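PDB 6KUA: cysteine hydrolase from Staphylococcus aureus, which catalyses, as a nicotinamidase of the isochorismatase family, the hydrolysis of nicotinamide, presumably to nicotinic acid and ammonia. Local coordinates for residues Ile124-Asp135 and Tyr150-Ser161; Thr134-Ile143 and His167-Leu178. One frame throughout, in Å; residues are numbered along the deposited sequence.

Contact 1 of 2, residues Ile124-Asp135 and Tyr150-Ser161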
# COMPACT_ATOMS: atom_id res chain seq x y z
N ILE A 124 13.80 -8.00 9.76
CA ILE A 124 14.50 -8.22 8.49
C ILE A 124 14.55 -6.91 7.72
O ILE A 124 13.50 -6.31 7.44
CB ILE A 124 13.79 -9.28 7.63
CG1 ILE A 124 13.58 -10.58 8.39
CG2 ILE A 124 14.55 -9.48 6.34
CD1 ILE A 124 14.82 -11.36 8.51
N ASN A 125 15.74 -6.49 7.32
CA ASN A 125 15.85 -5.34 6.42
C ASN A 125 16.66 -5.69 5.18
O ASN A 125 17.12 -4.79 4.48
CB ASN A 125 16.46 -4.12 7.13
CG ASN A 125 17.95 -4.27 7.38
OD1 ASN A 125 18.46 -5.39 7.50
ND2 ASN A 125 18.66 -3.15 7.46
N GLN A 126 16.85 -6.97 4.90
CA GLN A 126 17.67 -7.39 3.77
C GLN A 126 17.06 -8.65 3.15
O GLN A 126 16.77 -9.61 3.87
CB GLN A 126 19.10 -7.64 4.25
CG GLN A 126 20.00 -8.41 3.33
CD GLN A 126 21.44 -8.45 3.83
OE1 GLN A 126 21.78 -9.25 4.71
NE2 GLN A 126 22.28 -7.57 3.30
N VAL A 127 16.81 -8.64 1.84
CA VAL A 127 16.23 -9.80 1.18
C VAL A 127 17.17 -10.27 0.08
O VAL A 127 17.81 -9.46 -0.60
CB VAL A 127 14.81 -9.55 0.62
CG1 VAL A 127 13.88 -9.11 1.74
CG2 VAL A 127 14.84 -8.54 -0.54
N GLU A 128 17.26 -11.58 -0.07
CA GLU A 128 17.90 -12.20 -1.22
C GLU A 128 16.80 -12.84 -2.06
O GLU A 128 15.95 -13.56 -1.53
CB GLU A 128 18.93 -13.24 -0.78
CG GLU A 128 19.73 -13.84 -1.90
CD GLU A 128 20.85 -14.75 -1.38
OE1 GLU A 128 21.46 -14.44 -0.33
OE2 GLU A 128 21.10 -15.79 -2.02
N ILE A 129 16.80 -12.58 -3.37
CA ILE A 129 15.70 -13.01 -4.22
C ILE A 129 16.21 -14.00 -5.26
O ILE A 129 17.10 -13.67 -6.05
CB ILE A 129 15.01 -11.84 -4.90
CG1 ILE A 129 14.64 -10.77 -3.89
CG2 ILE A 129 13.75 -12.34 -5.58
CD1 ILE A 129 14.07 -9.51 -4.57
N VAL A 130 15.59 -15.17 -5.31
CA VAL A 130 15.92 -16.19 -6.29
C VAL A 130 14.63 -16.68 -6.91
O VAL A 130 13.54 -16.51 -6.35
CB VAL A 130 16.72 -17.35 -5.67
CG1 VAL A 130 17.96 -16.81 -4.94
CG2 VAL A 130 15.83 -18.17 -4.72
N GLY A 131 14.75 -17.31 -8.08
CA GLY A 131 13.56 -17.86 -8.71
C GLY A 131 13.40 -17.41 -10.14
O GLY A 131 14.39 -17.11 -10.81
N VAL A 132 12.15 -17.39 -10.62
CA VAL A 132 11.85 -17.10 -12.02
C VAL A 132 10.61 -16.23 -12.09
O VAL A 132 9.82 -16.18 -11.14
CB VAL A 132 11.64 -18.39 -12.85
CG1 VAL A 132 12.88 -19.29 -12.83
CG2 VAL A 132 10.38 -19.13 -12.36
N CYS A 133 10.43 -15.49 -13.19
CA CYS A 133 11.47 -15.15 -14.16
C CYS A 133 12.15 -13.86 -13.75
O CYS A 133 11.52 -13.02 -13.10
CB CYS A 133 10.89 -14.96 -15.57
SG CYS A 133 10.09 -16.38 -16.24
N THR A 134 13.41 -13.72 -14.15
CA THR A 134 14.22 -12.57 -13.76
C THR A 134 13.51 -11.26 -14.05
O THR A 134 13.51 -10.35 -13.22
CB THR A 134 15.56 -12.61 -14.50
OG1 THR A 134 15.97 -13.97 -14.64
CG2 THR A 134 16.62 -11.83 -13.75
N ASP A 135 12.93 -11.13 -15.24
CA ASP A 135 12.38 -9.86 -15.68
C ASP A 135 10.86 -9.79 -15.53
O ASP A 135 10.24 -8.89 -16.10
CB ASP A 135 12.79 -9.59 -17.14
CG ASP A 135 12.30 -10.68 -18.10
OD1 ASP A 135 12.33 -11.87 -17.73
OD2 ASP A 135 11.87 -10.35 -19.23
N TYR A 150 14.09 -2.13 1.56
CA TYR A 150 14.93 -3.28 1.84
C TYR A 150 16.23 -3.21 1.07
O TYR A 150 16.25 -2.75 -0.08
CB TYR A 150 14.21 -4.58 1.47
CG TYR A 150 13.07 -4.87 2.38
CD1 TYR A 150 13.29 -5.50 3.60
CD2 TYR A 150 11.78 -4.49 2.05
CE1 TYR A 150 12.26 -5.75 4.45
CE2 TYR A 150 10.72 -4.75 2.90
CZ TYR A 150 10.97 -5.39 4.09
OH TYR A 150 9.93 -5.65 4.95
N LYS A 151 17.30 -3.67 1.69
CA LYS A 151 18.52 -3.97 0.94
C LYS A 151 18.29 -5.26 0.17
O LYS A 151 17.62 -6.17 0.66
CB LYS A 151 19.73 -4.11 1.88
CG LYS A 151 19.83 -3.02 2.96
CD LYS A 151 21.01 -3.28 3.93
CE LYS A 151 21.13 -2.17 4.99
NZ LYS A 151 22.20 -2.44 6.02
N ILE A 152 18.83 -5.33 -1.04
CA ILE A 152 18.42 -6.34 -2.01
C ILE A 152 19.63 -7.07 -2.56
O ILE A 152 20.62 -6.43 -2.96
CB ILE A 152 17.64 -5.72 -3.18
CG1 ILE A 152 16.35 -5.05 -2.69
CG2 ILE A 152 17.35 -6.78 -4.23
CD1 ILE A 152 15.66 -4.23 -3.76
N SER A 153 19.54 -8.39 -2.66
CA SER A 153 20.54 -9.20 -3.34
C SER A 153 19.84 -10.11 -4.34
O SER A 153 18.91 -10.84 -3.98
CB SER A 153 21.37 -10.01 -2.33
OG SER A 153 22.44 -10.67 -2.98
N VAL A 154 20.27 -10.05 -5.59
CA VAL A 154 19.76 -10.99 -6.59
C VAL A 154 20.93 -11.67 -7.27
O VAL A 154 21.50 -11.13 -8.23
CB VAL A 154 18.85 -10.31 -7.62
CG1 VAL A 154 18.24 -11.37 -8.53
CG2 VAL A 154 17.75 -9.50 -6.94
N PRO A 155 21.34 -12.85 -6.80
CA PRO A 155 22.49 -13.53 -7.40
C PRO A 155 22.13 -14.03 -8.79
O PRO A 155 21.10 -14.67 -8.98
CB PRO A 155 22.77 -14.70 -6.44
CG PRO A 155 21.46 -14.95 -5.78
CD PRO A 155 20.81 -13.58 -5.64
N ALA A 156 22.99 -13.71 -9.76
CA ALA A 156 22.68 -14.08 -11.14
C ALA A 156 22.58 -15.59 -11.32
O ALA A 156 21.90 -16.05 -12.25
CB ALA A 156 23.73 -13.50 -12.08
N GLU A 157 23.24 -16.37 -10.46
CA GLU A 157 23.13 -17.82 -10.49
C GLU A 157 21.82 -18.33 -9.91
O GLU A 157 21.55 -19.54 -9.99
CB GLU A 157 24.30 -18.44 -9.71
CG GLU A 157 25.49 -18.89 -10.54
CD GLU A 157 26.26 -20.04 -9.86
OE1 GLU A 157 26.00 -21.23 -10.20
OE2 GLU A 157 27.11 -19.75 -8.98
N GLY A 158 21.02 -17.46 -9.29
CA GLY A 158 19.83 -17.88 -8.58
C GLY A 158 18.53 -17.50 -9.25
O GLY A 158 17.45 -17.78 -8.70
N VAL A 159 18.60 -16.89 -10.43
CA VAL A 159 17.42 -16.47 -11.17
C VAL A 159 17.57 -16.86 -12.64
O VAL A 159 18.68 -17.06 -13.14
CB VAL A 159 17.18 -14.94 -11.04
CG1 VAL A 159 16.75 -14.58 -9.61
CG2 VAL A 159 18.45 -14.17 -11.42
N ALA A 160 16.43 -16.98 -13.33
CA ALA A 160 16.44 -17.34 -14.75
C ALA A 160 15.20 -16.79 -15.45
O ALA A 160 14.15 -16.59 -14.84
CB ALA A 160 16.50 -18.85 -14.95
N SER A 161 15.32 -16.60 -16.77
CA SER A 161 14.18 -16.25 -17.60
C SER A 161 14.23 -17.01 -18.92
O SER A 161 15.28 -17.46 -19.36
CB SER A 161 14.14 -14.74 -17.89
OG SER A 161 12.97 -14.40 -18.62
O HOH W 1 11.52 -4.33 7.40
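Ile129 lies against Val154 and Ile152 at the apolar centre: its CB meets Val154 CG2 at 4.1 Å, and its CD1 reaches Ile152 CG2. CG1 of Ile129 is anti to its carbonyl carbon (chi1 -51°), and the chain then runs on extended toward Ile152. Helix 137-147 packs over this side through Ala142 and Ala145. Val130 and Pro155, whose CG1 and CG meet at 4.1 Å, face helix 32-44 instead; the branched Val130 and the ring of Pro155 present apolar carbon to Ile35 and Phe34 there. The two segments are the neighbouring parallel strands of a beta-alpha-beta unit, in the parallel sheet of the isochorismatase fold, where strand 126-132 also pairs with strand 4-9. Val127 N bonds to Lys151 O, Ser153 N to Val127 O, and Ile129 N to Ser153 O at 2.8 Å. The second strand then loops out after Val154 and returns at Gly158, whose O accepts a hydrogen bond from Gly131 N. Gly131 has phi 128°, backbone angles at which a CB would press on the preceding carbonyl oxygen.

Beyond it, a cis peptide bond before Cys133 turns the chain, as in relatives of this family. Thr134 N reaches Ala160 O at 3.0 Å from well above the carbonyl plane, while the Thr134 and Val159 side chains cross at about a right angle, CG2 meeting CG2. At the outer limit Ser161 OG donates to Asp135 OD1 (2.8 Å) on the syn side of the carboxylate; Asp135 OD2 is taken by Trp169 of a second subunit. At the other end, Tyr150 turns its ring edge to the backbone, with CE1 3.3 Å from Ile124 O. Its hydroxyl bonds to Asp116, a water that donates to Ile124 O also donates weakly to this hydroxyl, and Arg120 of a third subunit makes a cation-pi contact with the ring.

Contact 2 of 2, residues Thr134-Ile143 and His167-Leu178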
# COMPACT_ATOMS: atom_id res chain seq x y z
N THR A 134 13.41 -13.72 -14.15
CA THR A 134 14.22 -12.57 -13.76
C THR A 134 13.51 -11.26 -14.05
O THR A 134 13.51 -10.35 -13.22
CB THR A 134 15.56 -12.61 -14.50
OG1 THR A 134 15.97 -13.97 -14.64
CG2 THR A 134 16.62 -11.83 -13.75
N ASP A 135 12.93 -11.13 -15.24
CA ASP A 135 12.38 -9.86 -15.68
C ASP A 135 10.86 -9.79 -15.53
O ASP A 135 10.24 -8.89 -16.10
CB ASP A 135 12.79 -9.59 -17.14
CG ASP A 135 12.30 -10.68 -18.10
OD1 ASP A 135 12.33 -11.87 -17.73
OD2 ASP A 135 11.87 -10.35 -19.23
N ILE A 136 10.24 -10.72 -14.78
CA ILE A 136 8.82 -10.59 -14.46
C ILE A 136 8.63 -10.65 -12.94
O ILE A 136 8.71 -9.61 -12.27
CB ILE A 136 7.98 -11.66 -15.19
CG1 ILE A 136 8.41 -11.73 -16.67
CG2 ILE A 136 6.48 -11.34 -15.11
CD1 ILE A 136 7.65 -12.69 -17.52
N CYS A 137 8.36 -11.84 -12.38
CA CYS A 137 8.04 -11.93 -10.95
C CYS A 137 9.20 -11.48 -10.07
O CYS A 137 8.99 -10.81 -9.05
CB CYS A 137 7.63 -13.35 -10.60
SG CYS A 137 6.05 -13.76 -11.34
N VAL A 138 10.42 -11.88 -10.42
CA VAL A 138 11.59 -11.42 -9.67
C VAL A 138 11.71 -9.90 -9.74
O VAL A 138 11.89 -9.22 -8.73
CB VAL A 138 12.85 -12.12 -10.21
CG1 VAL A 138 14.08 -11.55 -9.56
CG2 VAL A 138 12.73 -13.65 -10.02
N LEU A 139 11.60 -9.35 -10.96
CA LEU A 139 11.73 -7.91 -11.16
C LEU A 139 10.67 -7.15 -10.37
O LEU A 139 10.97 -6.20 -9.64
CB LEU A 139 11.62 -7.58 -12.65
CG LEU A 139 11.37 -6.10 -13.00
CD1 LEU A 139 12.63 -5.30 -12.81
CD2 LEU A 139 10.82 -5.91 -14.43
N HIS A 140 9.40 -7.55 -10.52
CA HIS A 140 8.32 -6.88 -9.80
C HIS A 140 8.51 -6.99 -8.29
O HIS A 140 8.26 -6.03 -7.55
CB HIS A 140 6.96 -7.45 -10.22
CG HIS A 140 6.55 -7.08 -11.62
ND1 HIS A 140 5.23 -6.85 -11.96
CD2 HIS A 140 7.27 -6.94 -12.76
CE1 HIS A 140 5.16 -6.58 -13.26
NE2 HIS A 140 6.38 -6.62 -13.76
N THR A 141 8.91 -8.17 -7.81
CA THR A 141 9.20 -8.33 -6.39
C THR A 141 10.35 -7.44 -5.97
O THR A 141 10.28 -6.77 -4.94
CB THR A 141 9.50 -9.81 -6.09
OG1 THR A 141 8.34 -10.59 -6.38
CG2 THR A 141 9.91 -10.01 -4.62
N ALA A 142 11.42 -7.39 -6.78
CA ALA A 142 12.59 -6.57 -6.44
C ALA A 142 12.24 -5.09 -6.36
O ALA A 142 12.73 -4.37 -5.48
CB ALA A 142 13.71 -6.79 -7.45
N ILE A 143 11.37 -4.61 -7.26
CA ILE A 143 10.99 -3.20 -7.27
C ILE A 143 10.22 -2.83 -6.01
O ILE A 143 10.47 -1.78 -5.40
CB ILE A 143 10.17 -2.88 -8.54
CG1 ILE A 143 11.09 -2.92 -9.76
CG2 ILE A 143 9.50 -1.50 -8.39
CD1 ILE A 143 10.35 -3.04 -11.04
N HIS A 167 16.62 -11.23 -19.15
CA HIS A 167 17.45 -11.65 -18.04
C HIS A 167 18.61 -10.68 -17.83
O HIS A 167 18.83 -10.18 -16.71
CB HIS A 167 17.96 -13.08 -18.29
CG HIS A 167 18.90 -13.58 -17.24
ND1 HIS A 167 18.46 -14.11 -16.04
CD2 HIS A 167 20.25 -13.63 -17.20
CE1 HIS A 167 19.50 -14.46 -15.31
NE2 HIS A 167 20.60 -14.18 -15.99
N GLU A 168 19.35 -10.38 -18.90
CA GLU A 168 20.47 -9.45 -18.77
C GLU A 168 19.99 -8.03 -18.49
O GLU A 168 20.62 -7.30 -17.70
CB GLU A 168 21.34 -9.49 -20.03
CG GLU A 168 22.13 -10.80 -20.19
CD GLU A 168 22.80 -10.97 -21.56
OE1 GLU A 168 23.78 -11.74 -21.65
OE2 GLU A 168 22.34 -10.34 -22.55
N TRP A 169 18.91 -7.60 -19.15
CA TRP A 169 18.35 -6.27 -18.85
C TRP A 169 18.06 -6.13 -17.36
O TRP A 169 18.41 -5.13 -16.73
CB TRP A 169 17.06 -6.01 -19.66
CG TRP A 169 16.50 -4.70 -19.22
CD1 TRP A 169 16.86 -3.46 -19.68
CD2 TRP A 169 15.57 -4.47 -18.15
NE1 TRP A 169 16.19 -2.48 -18.99
CE2 TRP A 169 15.39 -3.08 -18.04
CE3 TRP A 169 14.85 -5.32 -17.28
CZ2 TRP A 169 14.54 -2.50 -17.09
CZ3 TRP A 169 14.01 -4.74 -16.33
CH2 TRP A 169 13.86 -3.35 -16.25
N ALA A 170 17.41 -7.14 -16.78
CA ALA A 170 16.92 -7.02 -15.41
C ALA A 170 18.06 -7.06 -14.40
O ALA A 170 18.02 -6.35 -13.38
CB ALA A 170 15.88 -8.12 -15.13
N LEU A 171 19.11 -7.85 -14.67
CA LEU A 171 20.25 -7.89 -13.76
C LEU A 171 20.93 -6.53 -13.67
O LEU A 171 21.35 -6.12 -12.59
CB LEU A 171 21.24 -8.98 -14.19
CG LEU A 171 20.79 -10.44 -14.01
CD1 LEU A 171 21.84 -11.40 -14.52
CD2 LEU A 171 20.44 -10.76 -12.56
N ALA A 172 21.03 -5.81 -14.80
CA ALA A 172 21.61 -4.47 -14.76
C ALA A 172 20.67 -3.49 -14.09
O ALA A 172 21.11 -2.62 -13.34
CB ALA A 172 21.98 -3.99 -16.17
N HIS A 173 19.36 -3.61 -14.35
CA HIS A 173 18.38 -2.80 -13.64
C HIS A 173 18.52 -2.97 -12.13
O HIS A 173 18.62 -1.99 -11.39
CB HIS A 173 16.97 -3.16 -14.10
CG HIS A 173 15.91 -2.25 -13.57
ND1 HIS A 173 15.65 -1.01 -14.12
CD2 HIS A 173 15.04 -2.39 -12.53
CE1 HIS A 173 14.65 -0.44 -13.46
NE2 HIS A 173 14.28 -1.24 -12.48
N PHE A 174 18.58 -4.23 -11.66
CA PHE A 174 18.73 -4.45 -10.22
C PHE A 174 19.97 -3.73 -9.69
O PHE A 174 19.93 -3.10 -8.63
CB PHE A 174 18.82 -5.94 -9.89
CG PHE A 174 17.67 -6.77 -10.37
CD1 PHE A 174 16.39 -6.25 -10.46
CD2 PHE A 174 17.87 -8.11 -10.71
CE1 PHE A 174 15.31 -7.05 -10.90
CE2 PHE A 174 16.81 -8.91 -11.17
CZ PHE A 174 15.53 -8.38 -11.27
N LYS A 175 21.07 -3.79 -10.44
CA LYS A 175 22.33 -3.20 -9.99
C LYS A 175 22.29 -1.68 -10.09
O LYS A 175 22.62 -0.98 -9.13
CB LYS A 175 23.47 -3.79 -10.82
CG LYS A 175 24.90 -3.37 -10.41
CD LYS A 175 25.93 -4.13 -11.27
CE LYS A 175 27.20 -3.31 -11.53
NZ LYS A 175 27.01 -2.29 -12.61
N ASN A 176 21.86 -1.14 -11.24
CA ASN A 176 22.05 0.28 -11.53
C ASN A 176 20.90 1.16 -11.03
O ASN A 176 21.14 2.32 -10.68
CB ASN A 176 22.25 0.49 -13.05
CG ASN A 176 23.39 -0.39 -13.61
OD1 ASN A 176 24.43 -0.53 -12.99
ND2 ASN A 176 23.18 -0.98 -14.78
N SER A 177 19.67 0.66 -11.00
CA SER A 177 18.55 1.45 -10.49
C SER A 177 18.13 1.08 -9.07
O SER A 177 17.65 1.96 -8.34
CB SER A 177 17.34 1.31 -11.42
OG SER A 177 17.65 1.78 -12.71
N LEU A 178 18.25 -0.19 -8.68
CA LEU A 178 17.75 -0.61 -7.37
C LEU A 178 18.85 -0.72 -6.33
O LEU A 178 18.56 -1.10 -5.19
CB LEU A 178 17.00 -1.94 -7.47
CG LEU A 178 15.90 -2.04 -8.54
CD1 LEU A 178 15.00 -3.24 -8.27
CD2 LEU A 178 15.08 -0.76 -8.62
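Helix-to-helix packing joins Leu139 and Ala142 to Phe174 where helices 137-147 and 164-176 run almost parallel, their short segments inclined by 11° and 10.8 Å apart, on one side of the sheet. The Phe174 ring lies between the two helices. Its rim faces helix 137-147 and the turn before it, with CE1 3.7 Å from Leu139 CA and CZ 3.4 Å from Thr134 O, and Ala142 CB meets CE1 obliquely. One ring face is turned to its own helix, where Ala170 O sits above it, offset toward the rim. CG of Phe174 is anti to the carbonyl carbon (chi1 -57°), and from there the ring reaches across, a span that a broad, flat side chain can bridge. Alanines suit the close places: Ala170 CB lies 3.9 Å from Asp135 CA, and Ala142 CB meets Leu178 CD1 at the same distance.

In this three-layered alpha/beta/alpha fold, helix 137-147 is the connecting helix of a beta-alpha-beta crossover, and helix 164-176 follows strand 151-160, with Phe174 on Val154 and Leu171 on Ala156. On the outer side Leu139 CD1 comes within 3.8 Å of Trp169 CZ3, at the indole edge, and also touches His173 CD2. The Trp169 and His173 rings are next to each other, Trp169 CH2 standing over the rim of one imidazole face. Both belong to a subunit interface, where His173 NE2 bonds to His140 NE2 of the second subunit. Near the start of the helix, Thr134 OG1 and His167 ND1 share a 2.9 Å hydrogen bond in the plane of the imidazole, and Leu171 CG lies over the rim of one of its faces.

How the contacts relate
After strands 4-9, 48-54 and 99-104 the chain enters strand 126-132, turns at Cys133-Asp135, runs through helix 137-147 and comes back as strand 151-160, where contact 1 closes the loop by pairing the two strands. It then passes into helix 164-176, and contact 2 closes a second loop by laying that helix beside helix 137-147. The segments alternate along the chain, so the two loops cross rather than nest. Thr134 and Asp135 belong to both. The contacts also meet directly: Cys133 O probably accepts a hydrogen bond from Val138 N, and Ile152 CD1 packs on Ala142 O. Together they tie strands 126-132 and 151-160 to the pair of helices beside them.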